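Local structure of ribosome-inactivating protein (2G5X) at residues A62-D67 with S89-A94; S66-V71 with A171-Y176. The protein is a plant ribosome-inactivating protein, lychnin from Lychnis chalcedonica, folded around a mixed beta sheet and a set of helices. One frame throughout, in Å; residues are numbered along the deposited sequence.

Contact 1: A62-D67 with S89-A94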
# COMPACT_ATOMS: atom_id res chain seq x y z
N ALA A 62 3.24 -5.62 -4.42
CA ALA A 62 4.65 -5.27 -4.57
C ALA A 62 4.83 -3.76 -4.51
O ALA A 62 4.26 -3.03 -5.32
CB ALA A 62 5.19 -5.81 -5.90
N PHE A 63 5.62 -3.29 -3.55
CA PHE A 63 5.88 -1.85 -3.39
C PHE A 63 7.33 -1.50 -3.66
O PHE A 63 8.24 -2.18 -3.18
CB PHE A 63 5.57 -1.39 -1.95
CG PHE A 63 4.13 -1.49 -1.56
CD1 PHE A 63 3.64 -2.65 -0.96
CD2 PHE A 63 3.26 -0.42 -1.76
CE1 PHE A 63 2.31 -2.73 -0.55
CE2 PHE A 63 1.93 -0.49 -1.36
CZ PHE A 63 1.45 -1.65 -0.76
N ARG A 64 7.56 -0.43 -4.42
CA ARG A 64 8.92 0.04 -4.70
C ARG A 64 9.44 0.47 -3.32
O ARG A 64 8.79 1.25 -2.62
CB ARG A 64 8.89 1.22 -5.68
CG ARG A 64 10.25 1.90 -5.89
CD ARG A 64 10.26 2.76 -7.16
NE ARG A 64 10.25 1.93 -8.37
CZ ARG A 64 9.25 1.86 -9.23
NH1 ARG A 64 8.15 2.58 -9.05
NH2 ARG A 64 9.33 1.05 -10.28
N ALA A 65 10.61 -0.04 -2.94
CA ALA A 65 11.19 0.23 -1.63
C ALA A 65 11.66 1.65 -1.31
O ALA A 65 11.69 2.05 -0.14
CB ALA A 65 12.34 -0.75 -1.38
N SER A 66 12.01 2.42 -2.33
CA SER A 66 12.49 3.78 -2.11
C SER A 66 11.40 4.77 -1.71
O SER A 66 11.69 5.75 -1.01
CB SER A 66 13.18 4.30 -3.38
OG SER A 66 12.28 4.34 -4.47
N ASP A 67 10.17 4.52 -2.15
CA ASP A 67 9.07 5.44 -1.87
C ASP A 67 7.74 4.80 -1.48
O ASP A 67 6.73 5.49 -1.37
CB ASP A 67 8.85 6.34 -3.08
CG ASP A 67 8.60 5.56 -4.36
OD1 ASP A 67 8.46 4.32 -4.29
OD2 ASP A 67 8.55 6.18 -5.45
N SER A 89 -0.00 -0.82 -16.02
CA SER A 89 0.38 -0.50 -17.39
C SER A 89 1.60 0.40 -17.54
O SER A 89 2.32 0.29 -18.53
CB SER A 89 -0.81 0.12 -18.13
OG SER A 89 -1.16 1.37 -17.58
N ASP A 90 1.83 1.29 -16.58
CA ASP A 90 2.96 2.21 -16.65
C ASP A 90 4.22 1.70 -15.98
O ASP A 90 5.25 2.37 -15.97
CB ASP A 90 2.56 3.58 -16.07
CG ASP A 90 2.13 3.51 -14.62
OD1 ASP A 90 1.67 2.44 -14.18
OD2 ASP A 90 2.25 4.54 -13.92
N GLU A 91 4.15 0.49 -15.42
CA GLU A 91 5.30 -0.13 -14.76
C GLU A 91 5.69 -1.41 -15.51
O GLU A 91 6.78 -1.94 -15.31
CB GLU A 91 4.96 -0.48 -13.31
CG GLU A 91 4.85 0.70 -12.35
CD GLU A 91 6.19 1.32 -11.99
OE1 GLU A 91 7.24 0.73 -12.33
OE2 GLU A 91 6.20 2.41 -11.36
N TYR A 92 4.79 -1.89 -16.37
CA TYR A 92 5.01 -3.13 -17.12
C TYR A 92 6.28 -3.18 -17.97
O TYR A 92 7.04 -4.15 -17.90
CB TYR A 92 3.80 -3.43 -18.02
CG TYR A 92 3.87 -4.76 -18.74
CD1 TYR A 92 3.50 -5.94 -18.10
CD2 TYR A 92 4.32 -4.83 -20.06
CE1 TYR A 92 3.57 -7.17 -18.77
CE2 TYR A 92 4.40 -6.05 -20.73
CZ TYR A 92 4.02 -7.22 -20.08
OH TYR A 92 4.10 -8.42 -20.75
N ARG A 93 6.52 -2.16 -18.79
CA ARG A 93 7.72 -2.17 -19.63
C ARG A 93 9.02 -2.25 -18.84
O ARG A 93 9.95 -2.95 -19.24
CB ARG A 93 7.75 -0.94 -20.55
CG ARG A 93 6.63 -0.89 -21.58
CD ARG A 93 6.57 -2.15 -22.44
NE ARG A 93 5.63 -2.00 -23.55
CZ ARG A 93 5.95 -1.49 -24.74
NH1 ARG A 93 7.19 -1.09 -24.98
NH2 ARG A 93 5.02 -1.35 -25.67
N ALA A 94 9.08 -1.56 -17.70
CA ALA A 94 10.29 -1.56 -16.90
C ALA A 94 10.49 -2.78 -16.01
O ALA A 94 11.63 -3.20 -15.77
CB ALA A 94 10.33 -0.30 -16.04

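Contact 2: S66-V71 with A171-Y176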
# COMPACT_ATOMS: atom_id res chain seq x y z
N SER A 66 12.01 2.42 -2.33
CA SER A 66 12.49 3.78 -2.11
C SER A 66 11.40 4.77 -1.71
O SER A 66 11.69 5.75 -1.01
CB SER A 66 13.18 4.30 -3.38
OG SER A 66 12.28 4.34 -4.47
N ASP A 67 10.17 4.52 -2.15
CA ASP A 67 9.07 5.44 -1.87
C ASP A 67 7.74 4.80 -1.48
O ASP A 67 6.73 5.49 -1.37
CB ASP A 67 8.85 6.34 -3.08
CG ASP A 67 8.60 5.56 -4.36
OD1 ASP A 67 8.46 4.32 -4.29
OD2 ASP A 67 8.55 6.18 -5.45
N ALA A 68 7.74 3.49 -1.27
CA ALA A 68 6.53 2.75 -0.88
C ALA A 68 5.40 2.90 -1.91
O ALA A 68 4.23 3.01 -1.56
CB ALA A 68 6.06 3.22 0.50
N TYR A 69 5.78 2.88 -3.19
CA TYR A 69 4.83 3.02 -4.30
C TYR A 69 4.39 1.66 -4.85
O TYR A 69 5.23 0.82 -5.18
CB TYR A 69 5.52 3.86 -5.38
CG TYR A 69 4.62 4.37 -6.47
CD1 TYR A 69 4.48 3.68 -7.67
CD2 TYR A 69 3.93 5.57 -6.31
CE1 TYR A 69 3.67 4.17 -8.69
CE2 TYR A 69 3.11 6.07 -7.33
CZ TYR A 69 2.99 5.36 -8.51
OH TYR A 69 2.20 5.86 -9.52
N LEU A 70 3.08 1.43 -4.95
CA LEU A 70 2.55 0.16 -5.46
C LEU A 70 2.72 0.00 -6.97
O LEU A 70 2.24 0.83 -7.75
CB LEU A 70 1.06 0.03 -5.10
CG LEU A 70 0.37 -1.28 -5.51
CD1 LEU A 70 0.92 -2.44 -4.69
CD2 LEU A 70 -1.14 -1.16 -5.32
N VAL A 71 3.40 -1.06 -7.40
CA VAL A 71 3.63 -1.29 -8.82
C VAL A 71 2.85 -2.45 -9.44
O VAL A 71 2.83 -2.60 -10.66
CB VAL A 71 5.14 -1.53 -9.11
CG1 VAL A 71 5.96 -0.33 -8.63
CG2 VAL A 71 5.62 -2.81 -8.44
N ALA A 171 -1.12 4.26 5.63
CA ALA A 171 -1.17 3.96 7.05
C ALA A 171 0.24 3.68 7.57
O ALA A 171 0.57 4.00 8.71
CB ALA A 171 -2.08 2.75 7.30
N ALA A 172 1.07 3.06 6.74
CA ALA A 172 2.45 2.78 7.15
C ALA A 172 3.21 4.10 7.33
O ALA A 172 3.98 4.26 8.29
CB ALA A 172 3.14 1.92 6.10
N ARG A 173 2.99 5.03 6.42
CA ARG A 173 3.65 6.33 6.46
C ARG A 173 3.21 7.21 7.63
O ARG A 173 4.05 7.83 8.30
CB ARG A 173 3.38 7.10 5.17
CG ARG A 173 4.01 6.51 3.92
CD ARG A 173 3.37 7.12 2.68
NE ARG A 173 4.02 6.71 1.44
CZ ARG A 173 3.36 6.49 0.30
NH1 ARG A 173 2.04 6.64 0.26
NH2 ARG A 173 4.03 6.15 -0.80
N PHE A 174 1.91 7.25 7.87
CA PHE A 174 1.32 8.10 8.92
C PHE A 174 0.66 7.39 10.09
O PHE A 174 -0.36 6.72 9.91
CB PHE A 174 0.28 9.03 8.29
CG PHE A 174 0.83 9.98 7.27
CD1 PHE A 174 1.29 11.23 7.65
CD2 PHE A 174 0.90 9.61 5.93
CE1 PHE A 174 1.80 12.12 6.71
CE2 PHE A 174 1.41 10.49 4.97
CZ PHE A 174 1.87 11.75 5.36
N LYS A 175 1.21 7.55 11.29
CA LYS A 175 0.63 6.94 12.48
C LYS A 175 -0.81 7.43 12.67
O LYS A 175 -1.67 6.70 13.15
CB LYS A 175 1.45 7.28 13.73
CG LYS A 175 2.85 6.66 13.78
CD LYS A 175 2.79 5.15 13.93
CE LYS A 175 2.14 4.75 15.25
NZ LYS A 175 2.01 3.27 15.39
N TYR A 176 -1.05 8.69 12.31
CA TYR A 176 -2.38 9.28 12.43
C TYR A 176 -3.40 8.52 11.58
O TYR A 176 -4.53 8.31 12.00
CB TYR A 176 -2.34 10.75 11.97
CG TYR A 176 -3.63 11.51 12.20
CD1 TYR A 176 -3.88 12.16 13.42
CD2 TYR A 176 -4.62 11.58 11.22
CE1 TYR A 176 -5.07 12.86 13.64
CE2 TYR A 176 -5.81 12.27 11.43
CZ TYR A 176 -6.03 12.91 12.64
OH TYR A 176 -7.20 13.60 12.86

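Contact 1: A62-D67 with S89-A94
The backbones of Arg64 and Glu91 stay far apart, CA to CA 10.7 Å, and long side chains span the distance, Arg64 closing strand 58-64 and Glu91 lying in the segment that leads into helix 92-95. The bridge between them is a bidentate, end-on salt bridge at the surface of the ribosome-inactivating protein fold, and these two side chains make the whole contact. Arg64 NH2 donates to Glu91 OE1 at 2.9 Å, and Arg64 NH1 to Glu91 OE2 at 3.0 Å, both nearly straight. The carboxylate is turned 33° against the guanidinium plane, and Glu91 OE1 is met on its syn side, somewhat out of the carboxylate plane. Both side chains leave their backbones toward the other segment. Glu91 bends at chi2, which brings its carboxylate round to the end of the guanidinium. The third nitrogen is used as well, since Arg64 NE bonds to the carbonyl of Asn42, which probably helps hold the group's rotation. Val71 of strand 69-76 touches both side chains. Each carboxylate oxygen takes one N-H, and Arg64 NH1 meets Glu91 OE2 from 39° above the carboxylate plane, although that oxygen lies only 6° out of the guanidinium plane.

Contact 2: S66-V71 with A171-Y176
Arg173, at the end of helix 154-173, reaches the turn before strand 69-76 and is the one residue of 171-176 that touches it. The polar part is a single hydrogen bond: Arg173 NH2 donates to the main-chain carbonyl of Asp67, with NH2 2.8 Å from Asp67 O. The donor lies in the carbonyl plane, and the oxygen lies at the edge of the guanidinium, almost in its plane. Ala68 O is also close to Arg173 NH2, at 3.2 Å, but the angle is too poor for a bond. Asp67 OD1 and Arg173 NH2, 5.9 Å apart, make no salt bridge, though their opposite charges could still attract weakly; that carboxylate oxygen takes a weak bond from Tyr69 N within the turn.

A small van der Waals contact adds to this. The methyl of Ala68, its bond pointing toward 171-176, lies against the guanidinium, with Ala68 CB 3.8 Å from Arg173 NH2. Arg173 spans the distance because its chain is extended from CG to NE (chi2 165°, chi3 174°).

Ala68 and Tyr69 both face Arg64, forming a G1 beta bulge with Ala68 in a left-handed backbone conformation. Beyond the contact, Arg173 NH1 pairs with Glu170 and the guanidinium makes a cation-pi interaction with Trp203 of helix 203-210. Phe24 of helix 10-25 meets Ala68, so the turn joining strands 58-64 and 69-76 is approached by helices 10-25 and 154-173.

Contacts 1 and 2 have centres about 14 Å apart and begin in the same part of the chain, sharing Ser66 and Asp67. Strands 58-64 and 69-76 are consecutive, antiparallel neighbours in the mixed sheet, and main-chain pairs probably tie them by hydrogen bonds: Arg64 N lies 2.7 Å from Tyr69 O, and Ala62 O 3.0 Å from Val71 N. From this hairpin, contact 1 runs to residues 89-94, soon after strand 83-87, whereas contact 2 reaches residues 171-176, some hundred residues on. One hairpin is thereby linked to a nearby surface segment and to the end of a helix remote in sequence, joining sheet and helices within one family region.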